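Local coordinates for protein putative alpha-L-fucosidase (Bacteroides thetaiotaomicron, PDB 3EYP) that probably hydrolyses alpha-L-fucosyl linkages as a family 29 glycoside hydrolase with a TIM-like barrel, at residues Gly42-Pro51 with Asp90-Trp98; Arg20-Asn31 with Ile68-Asp79. One frame throughout, in Å; residues are numbered along the deposited sequence.

Both contacts join the same two neighbouring strand-to-helix units of the TIM-like barrel. Along the chain the segments alternate: R20-N31 holds the first strand, G42-P51 the loop before helix 56-65, I68-D79 the next strand, and D90-W98 the loop before helix 105-116. Contact 2 pairs the strands in the parallel sheet, its centre about 13 Å from the centre of the chain; contact 1 pairs the loops that follow them, its centre about 31 Å from that point. Their centres are about 19 Å apart, yet they touch, with F49 against F28 and Y91 against D79. The pairing thus continues from the buried barrel wall past a glycerol-bearing pocket to the outer loops.

Contact 1 (Gly42-Pro51 with Asp90-Trp98); sequences GKASTAIFNP and DYSVKNAAW
Y91 meets the start of the segment G42-P51 and W98 its end, and so they tie together two strand-to-helix loops of the TIM-like barrel. The first torsion of Y91 (chi1 -156°) swings its ring away from the backbone N and out to the backbone at A44. There OH donates to A44 O over 2.7 Å, approaching in the carbonyl plane on a lone pair, with A44 O lying at the ring edge. A water donates to the same hydroxyl and accepts from A44 N, while H130 stacks on the ring. Putting a phenylalanine here would keep the ring but probably leave A44 O without its donor and the water without this acceptor.

T46 approaches Y91 obliquely, its CG2 3.4 Å from Y91 CD1. The other branch of T46 does polar work: OG1 donates to N95 O at 2.7 Å, from 61° above the carbonyl plane rather than along a lone pair. N95 is itself steadied by its amide, since ND2 bonds D90 O at 2.9 Å, in the amide plane, and also reaches D90 OD1.

Farther along, F49 and W98 lie side by side and point the same way. CE3 of W98 sits at the edge of the phenyl ring, 4.0 Å from F49 CE2, and the methyl of A96 comes to that ring's edge as well. The backbones join beside them, where W98 N donates to F49 O at 3.2 Å. P51 serves both rings: its CD lies over a face of F49, offset toward the rim, while its CG stands over the five-membered ring of W98, 3.7 Å from the centroid and 15° off the normal.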
# COMPACT_ATOMS: atom_id res chain seq x y z
N GLY A 42 21.03 -19.46 0.96
CA GLY A 42 22.20 -18.95 0.25
C GLY A 42 23.09 -20.08 -0.30
O GLY A 42 24.17 -19.82 -0.89
N LYS A 43 22.67 -21.31 -0.07
CA LYS A 43 23.45 -22.48 -0.48
C LYS A 43 22.96 -23.18 -1.71
O LYS A 43 23.57 -24.12 -2.23
CB LYS A 43 23.55 -23.50 0.67
CG LYS A 43 24.42 -23.01 1.85
CD LYS A 43 24.28 -23.93 3.06
CE LYS A 43 25.10 -23.47 4.22
NZ LYS A 43 25.10 -24.48 5.34
N ALA A 44 21.82 -22.78 -2.21
CA ALA A 44 21.32 -23.38 -3.41
C ALA A 44 22.26 -23.06 -4.56
O ALA A 44 22.75 -21.93 -4.69
CB ALA A 44 19.89 -22.90 -3.76
N SER A 45 22.43 -24.05 -5.43
CA SER A 45 23.20 -23.88 -6.68
C SER A 45 22.49 -22.93 -7.64
O SER A 45 21.32 -23.12 -8.00
CB SER A 45 23.49 -25.24 -7.38
OG SER A 45 24.21 -25.07 -8.62
N THR A 46 23.23 -21.95 -8.10
CA THR A 46 22.64 -21.04 -9.10
C THR A 46 22.10 -21.73 -10.31
O THR A 46 21.16 -21.20 -10.96
CB THR A 46 23.64 -19.99 -9.61
OG1 THR A 46 24.77 -20.65 -10.19
CG2 THR A 46 24.10 -19.07 -8.47
N ALA A 47 22.70 -22.89 -10.63
CA ALA A 47 22.29 -23.68 -11.81
C ALA A 47 20.77 -23.96 -11.84
O ALA A 47 20.16 -24.08 -12.91
CB ALA A 47 23.02 -25.04 -11.86
N ILE A 48 20.18 -24.15 -10.66
CA ILE A 48 18.76 -24.55 -10.58
C ILE A 48 17.78 -23.49 -11.06
O ILE A 48 16.62 -23.79 -11.30
CB ILE A 48 18.30 -25.04 -9.16
CG1 ILE A 48 18.16 -23.87 -8.16
CG2 ILE A 48 19.28 -26.06 -8.57
CD1 ILE A 48 17.49 -24.33 -6.77
N PHE A 49 18.24 -22.26 -11.21
CA PHE A 49 17.35 -21.18 -11.62
C PHE A 49 17.18 -21.27 -13.12
O PHE A 49 18.06 -21.02 -13.91
CB PHE A 49 17.85 -19.79 -11.20
CG PHE A 49 16.92 -18.66 -11.59
CD1 PHE A 49 15.87 -18.31 -10.77
CD2 PHE A 49 17.06 -18.00 -12.80
CE1 PHE A 49 14.99 -17.28 -11.07
CE2 PHE A 49 16.16 -16.96 -13.13
CZ PHE A 49 15.14 -16.59 -12.26
N ASN A 50 15.96 -21.60 -13.49
CA ASN A 50 15.67 -21.95 -14.83
C ASN A 50 14.20 -21.87 -15.24
O ASN A 50 13.62 -22.89 -15.61
CB ASN A 50 16.16 -23.39 -15.06
CG ASN A 50 16.32 -23.70 -16.50
OD1 ASN A 50 16.51 -22.81 -17.32
ND2 ASN A 50 16.24 -24.98 -16.83
N PRO A 51 13.62 -20.66 -15.26
CA PRO A 51 12.23 -20.53 -15.72
C PRO A 51 12.09 -20.86 -17.18
O PRO A 51 12.98 -20.58 -17.94
CB PRO A 51 11.90 -19.09 -15.47
CG PRO A 51 13.26 -18.38 -15.39
CD PRO A 51 14.18 -19.38 -14.79
N ASP A 90 28.80 -13.43 -8.22
CA ASP A 90 28.47 -14.53 -9.12
C ASP A 90 27.18 -15.27 -8.73
O ASP A 90 26.71 -16.14 -9.48
CB ASP A 90 29.62 -15.52 -9.20
CG ASP A 90 30.73 -15.05 -10.13
OD1 ASP A 90 30.45 -14.89 -11.34
OD2 ASP A 90 31.85 -14.81 -9.64
N TYR A 91 26.66 -14.95 -7.55
CA TYR A 91 25.44 -15.61 -7.03
C TYR A 91 24.21 -14.92 -7.66
O TYR A 91 23.45 -14.17 -7.04
CB TYR A 91 25.42 -15.61 -5.47
CG TYR A 91 24.55 -16.71 -4.92
CD1 TYR A 91 24.77 -18.03 -5.28
CD2 TYR A 91 23.49 -16.42 -4.07
CE1 TYR A 91 23.96 -19.02 -4.79
CE2 TYR A 91 22.67 -17.40 -3.58
CZ TYR A 91 22.89 -18.69 -3.95
OH TYR A 91 22.05 -19.67 -3.46
N SER A 92 24.07 -15.18 -8.95
CA SER A 92 23.08 -14.54 -9.81
C SER A 92 22.71 -15.32 -11.03
O SER A 92 23.25 -16.39 -11.33
CB SER A 92 23.58 -13.16 -10.29
OG SER A 92 24.46 -13.32 -11.37
N VAL A 93 21.84 -14.66 -11.80
CA VAL A 93 21.40 -15.16 -13.09
C VAL A 93 22.56 -15.42 -14.06
O VAL A 93 22.49 -16.28 -14.90
CB VAL A 93 20.33 -14.26 -13.80
CG1 VAL A 93 18.99 -14.53 -13.13
CG2 VAL A 93 20.71 -12.71 -13.81
N LYS A 94 23.65 -14.72 -13.83
CA LYS A 94 24.91 -14.86 -14.63
C LYS A 94 25.34 -16.32 -14.69
O LYS A 94 25.99 -16.76 -15.64
CB LYS A 94 26.09 -14.04 -14.02
CG LYS A 94 26.74 -13.15 -15.05
CD LYS A 94 28.14 -12.58 -14.71
CE LYS A 94 28.64 -12.66 -13.27
NZ LYS A 94 29.41 -11.41 -12.79
N ASN A 95 24.95 -17.05 -13.64
CA ASN A 95 25.39 -18.45 -13.43
C ASN A 95 24.27 -19.48 -13.31
O ASN A 95 24.46 -20.58 -12.85
CB ASN A 95 26.35 -18.53 -12.28
CG ASN A 95 27.71 -17.93 -12.63
OD1 ASN A 95 28.35 -18.33 -13.62
ND2 ASN A 95 28.15 -16.94 -11.86
N ALA A 96 23.13 -19.04 -13.79
CA ALA A 96 21.92 -19.83 -13.95
C ALA A 96 21.96 -20.67 -15.22
O ALA A 96 22.71 -20.41 -16.16
CB ALA A 96 20.66 -18.92 -13.95
N ALA A 97 21.14 -21.68 -15.23
CA ALA A 97 20.94 -22.49 -16.44
C ALA A 97 20.10 -21.67 -17.42
O ALA A 97 20.30 -21.71 -18.61
CB ALA A 97 20.31 -23.85 -16.10
N TRP A 98 19.27 -20.81 -16.87
CA TRP A 98 18.31 -19.99 -17.63
C TRP A 98 19.08 -19.19 -18.66
O TRP A 98 20.03 -18.48 -18.35
CB TRP A 98 17.57 -19.00 -16.71
CG TRP A 98 16.58 -18.10 -17.41
CD1 TRP A 98 15.53 -18.49 -18.19
CD2 TRP A 98 16.53 -16.67 -17.36
NE1 TRP A 98 14.84 -17.41 -18.64
CE2 TRP A 98 15.43 -16.27 -18.15
CE3 TRP A 98 17.29 -15.70 -16.72
CZ2 TRP A 98 15.08 -14.94 -18.30
CZ3 TRP A 98 16.97 -14.39 -16.90
CH2 TRP A 98 15.87 -14.01 -17.70
O HOH W 1 19.85 -20.36 -1.68
O HOH W 2 11.93 -18.61 -19.86

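Contact 2 (Arg20-Asn31 with Ile68-Asp79); sequences REMIAFFHFGIN and IPAAILTAKHAD. With GOL (glycerol), chain D.
With chi1 at 61°, T74 sets OG1 against the F28 backbone and CG2 against H27, whose own first torsion (-85°) sets CG anti to the carbonyl carbon and lays the imidazole across that methyl. T74 CG2 stands over the centre of the ring, 3.6 Å from its centroid, in a CH-pi contact. OG1 accepts from F28 N at 3.1 Å in a nearly straight bond (176°). H27 in turn puts CE1 over the centre of the F25 ring, and N295 holds its ND1, fixing the imidazole's rotation.

These groups follow on from strands 22-26 and 70-74, adjacent parallel strands of the TIM-like barrel. A24 N donates to A70 O at 2.7 Å, I72 N to A24 O, F26 N to I72 O and T74 N to F26 O. F25 and I72 share one face, F25 CE1 lying 3.7 Å from I72 CG2; A24, F26, A71 and L73 share the other, where helices 56-65 and 105-116 pack.

Beyond the strand ends, H27 NE2 and H77 NE2 converge on O2 of a glycerol, probably from the crystallisation liquor, at 2.9 and 3.0 Å. E39 and D166 also bond it, consistent with a place in the probable sugar-binding pocket. Across H77, a water bridges ND1 to N31 ND2 and donates to D79 OD2; a second, held by N31 N, donates to that same oxygen, while D79 OD1 accepts from F81 N.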
# COMPACT_ATOMS: atom_id res chain seq x y z
N ARG A 20 -1.66 5.68 -5.41
CA ARG A 20 -1.53 4.37 -6.13
C ARG A 20 -2.64 3.39 -5.71
O ARG A 20 -3.22 2.62 -6.48
CB ARG A 20 -0.17 3.73 -5.86
CG ARG A 20 1.03 4.54 -6.25
CD ARG A 20 2.32 3.73 -5.97
NE ARG A 20 3.52 4.56 -6.02
CZ ARG A 20 4.69 4.20 -5.50
NH1 ARG A 20 4.87 3.04 -4.90
NH2 ARG A 20 5.70 5.01 -5.58
N GLU A 21 -2.93 3.49 -4.44
CA GLU A 21 -3.92 2.63 -3.72
C GLU A 21 -3.49 1.22 -3.53
O GLU A 21 -3.43 0.71 -2.42
CB GLU A 21 -5.32 2.74 -4.34
CG GLU A 21 -5.86 4.14 -4.09
CD GLU A 21 -7.31 4.38 -4.45
OE1 GLU A 21 -7.98 3.47 -4.99
OE2 GLU A 21 -7.74 5.53 -4.17
N MET A 22 -3.07 0.62 -4.63
CA MET A 22 -2.56 -0.77 -4.64
C MET A 22 -1.20 -0.84 -5.35
O MET A 22 -0.88 -0.04 -6.25
CB MET A 22 -3.56 -1.69 -5.36
CG MET A 22 -4.80 -2.14 -4.58
SD MET A 22 -6.01 -3.22 -5.37
CE MET A 22 -5.25 -4.80 -5.18
N ILE A 23 -0.39 -1.78 -4.92
CA ILE A 23 0.95 -2.08 -5.50
C ILE A 23 1.12 -3.60 -5.61
O ILE A 23 0.69 -4.33 -4.71
CB ILE A 23 2.11 -1.50 -4.64
CG1 ILE A 23 1.89 -0.04 -4.35
CG2 ILE A 23 3.43 -1.71 -5.32
CD1 ILE A 23 2.92 0.59 -3.33
N ALA A 24 1.65 -4.12 -6.73
CA ALA A 24 1.97 -5.56 -6.73
C ALA A 24 3.37 -5.90 -6.19
O ALA A 24 4.29 -5.17 -6.38
CB ALA A 24 1.77 -6.18 -8.11
N PHE A 25 3.46 -7.03 -5.48
CA PHE A 25 4.73 -7.60 -5.07
C PHE A 25 4.90 -8.83 -5.96
O PHE A 25 3.94 -9.45 -6.32
CB PHE A 25 4.65 -8.14 -3.63
CG PHE A 25 5.71 -7.63 -2.69
CD1 PHE A 25 6.94 -7.16 -3.14
CD2 PHE A 25 5.47 -7.67 -1.30
CE1 PHE A 25 7.86 -6.75 -2.28
CE2 PHE A 25 6.41 -7.26 -0.42
CZ PHE A 25 7.60 -6.78 -0.88
N PHE A 26 6.12 -9.09 -6.37
CA PHE A 26 6.47 -10.26 -7.18
C PHE A 26 7.65 -10.93 -6.52
O PHE A 26 8.80 -10.51 -6.71
CB PHE A 26 6.85 -9.91 -8.62
CG PHE A 26 5.69 -9.43 -9.46
CD1 PHE A 26 4.56 -10.15 -9.56
CD2 PHE A 26 5.80 -8.24 -10.17
CE1 PHE A 26 3.52 -9.72 -10.32
CE2 PHE A 26 4.74 -7.80 -10.94
CZ PHE A 26 3.60 -8.51 -10.99
N HIS A 27 7.35 -11.93 -5.70
CA HIS A 27 8.36 -12.71 -5.02
C HIS A 27 8.74 -13.91 -5.92
O HIS A 27 7.96 -14.83 -6.13
CB HIS A 27 7.89 -13.26 -3.67
CG HIS A 27 8.05 -12.30 -2.54
ND1 HIS A 27 7.29 -11.16 -2.45
CD2 HIS A 27 8.90 -12.29 -1.48
CE1 HIS A 27 7.67 -10.47 -1.38
NE2 HIS A 27 8.64 -11.13 -0.76
N PHE A 28 9.94 -13.79 -6.46
CA PHE A 28 10.48 -14.72 -7.46
C PHE A 28 12.00 -14.76 -7.34
O PHE A 28 12.70 -13.73 -7.14
CB PHE A 28 10.05 -14.25 -8.84
CG PHE A 28 10.51 -15.12 -10.01
CD1 PHE A 28 10.00 -16.42 -10.17
CD2 PHE A 28 11.28 -14.54 -11.01
CE1 PHE A 28 10.34 -17.17 -11.28
CE2 PHE A 28 11.65 -15.29 -12.14
CZ PHE A 28 11.21 -16.59 -12.28
N GLY A 29 12.50 -15.96 -7.45
CA GLY A 29 13.93 -16.17 -7.42
C GLY A 29 14.32 -17.62 -7.33
O GLY A 29 13.61 -18.51 -7.75
N ILE A 30 15.48 -17.83 -6.72
CA ILE A 30 16.03 -19.17 -6.65
C ILE A 30 15.15 -20.06 -5.75
O ILE A 30 15.00 -21.26 -5.98
CB ILE A 30 17.56 -19.15 -6.22
CG1 ILE A 30 18.20 -20.52 -6.48
CG2 ILE A 30 17.74 -18.68 -4.77
CD1 ILE A 30 19.72 -20.38 -6.53
N ASN A 31 14.56 -19.46 -4.73
CA ASN A 31 13.67 -20.25 -3.83
C ASN A 31 12.56 -21.01 -4.58
O ASN A 31 12.13 -22.10 -4.20
CB ASN A 31 12.95 -19.38 -2.77
CG ASN A 31 13.85 -18.79 -1.72
OD1 ASN A 31 15.01 -19.09 -1.60
ND2 ASN A 31 13.24 -17.93 -0.87
N ILE A 68 -3.95 -2.33 -10.96
CA ILE A 68 -2.73 -2.06 -10.12
C ILE A 68 -1.69 -1.24 -10.88
O ILE A 68 -1.20 -1.70 -11.93
CB ILE A 68 -2.09 -3.41 -9.57
CG1 ILE A 68 -3.08 -4.15 -8.65
CG2 ILE A 68 -0.72 -3.16 -8.79
CD1 ILE A 68 -2.72 -5.67 -8.27
N PRO A 69 -1.34 -0.05 -10.38
CA PRO A 69 -0.54 0.90 -11.18
C PRO A 69 0.96 0.79 -11.00
O PRO A 69 1.75 1.47 -11.68
CB PRO A 69 -1.01 2.25 -10.63
CG PRO A 69 -1.33 1.89 -9.16
CD PRO A 69 -1.94 0.62 -9.20
N ALA A 70 1.34 -0.11 -10.08
CA ALA A 70 2.76 -0.19 -9.65
C ALA A 70 3.13 -1.60 -9.15
O ALA A 70 2.27 -2.40 -8.76
CB ALA A 70 3.10 0.91 -8.61
N ALA A 71 4.40 -1.92 -9.33
CA ALA A 71 4.97 -3.26 -9.10
C ALA A 71 6.39 -3.20 -8.56
O ALA A 71 7.20 -2.45 -9.04
CB ALA A 71 4.94 -4.15 -10.39
N ILE A 72 6.60 -4.02 -7.53
CA ILE A 72 7.89 -4.28 -6.82
C ILE A 72 8.36 -5.71 -7.00
O ILE A 72 7.74 -6.69 -6.56
CB ILE A 72 7.77 -3.97 -5.31
CG1 ILE A 72 7.24 -2.53 -5.16
CG2 ILE A 72 9.14 -4.17 -4.57
CD1 ILE A 72 7.03 -2.02 -3.66
N LEU A 73 9.50 -5.84 -7.64
CA LEU A 73 10.15 -7.17 -7.81
C LEU A 73 11.23 -7.46 -6.77
O LEU A 73 12.06 -6.62 -6.44
CB LEU A 73 10.82 -7.24 -9.18
CG LEU A 73 11.66 -8.52 -9.48
CD1 LEU A 73 10.75 -9.71 -9.64
CD2 LEU A 73 12.44 -8.25 -10.79
N THR A 74 11.24 -8.69 -6.26
CA THR A 74 12.38 -9.13 -5.45
C THR A 74 13.66 -9.33 -6.29
O THR A 74 13.95 -10.45 -6.75
CB THR A 74 12.09 -10.45 -4.67
OG1 THR A 74 11.81 -11.52 -5.61
CG2 THR A 74 10.93 -10.25 -3.70
N ALA A 75 14.42 -8.27 -6.46
CA ALA A 75 15.66 -8.33 -7.24
C ALA A 75 16.68 -9.23 -6.49
O ALA A 75 17.49 -9.93 -7.10
CB ALA A 75 16.24 -6.90 -7.56
N LYS A 76 16.53 -9.27 -5.16
CA LYS A 76 17.39 -10.10 -4.29
C LYS A 76 16.70 -10.29 -2.94
O LYS A 76 16.42 -9.34 -2.23
CB LYS A 76 18.79 -9.54 -4.10
CG LYS A 76 19.80 -10.50 -3.33
CD LYS A 76 20.95 -9.71 -2.73
CE LYS A 76 20.49 -9.08 -1.33
NZ LYS A 76 21.52 -8.23 -0.80
N HIS A 77 16.38 -11.51 -2.66
CA HIS A 77 15.82 -11.89 -1.34
C HIS A 77 16.95 -12.26 -0.41
O HIS A 77 18.12 -12.19 -0.79
CB HIS A 77 14.76 -12.94 -1.46
CG HIS A 77 13.70 -12.91 -0.38
ND1 HIS A 77 13.62 -13.85 0.62
CD2 HIS A 77 12.67 -12.04 -0.16
CE1 HIS A 77 12.58 -13.57 1.40
NE2 HIS A 77 11.97 -12.49 0.93
N ALA A 78 16.62 -12.63 0.83
CA ALA A 78 17.67 -12.87 1.82
C ALA A 78 18.65 -14.02 1.43
O ALA A 78 19.78 -14.12 1.96
CB ALA A 78 17.07 -13.10 3.26
N ASP A 79 18.20 -14.87 0.54
CA ASP A 79 19.02 -16.01 0.06
C ASP A 79 20.28 -15.46 -0.68
O ASP A 79 21.29 -16.15 -0.85
CB ASP A 79 18.19 -16.96 -0.81
CG ASP A 79 17.45 -16.25 -1.90
OD1 ASP A 79 18.14 -15.83 -2.88
OD2 ASP A 79 16.23 -16.03 -1.78
C1 GOL D . 7.82 -10.32 3.30
O1 GOL D . 8.81 -9.60 3.99
C2 GOL D . 8.51 -11.39 2.49
O2 GOL D . 9.71 -10.86 1.96
C3 GOL D . 8.73 -12.55 3.42
O3 GOL D . 9.90 -13.21 3.09
O HOH W 3 14.85 -16.60 -3.94
O HOH W 4 15.17 -16.38 0.55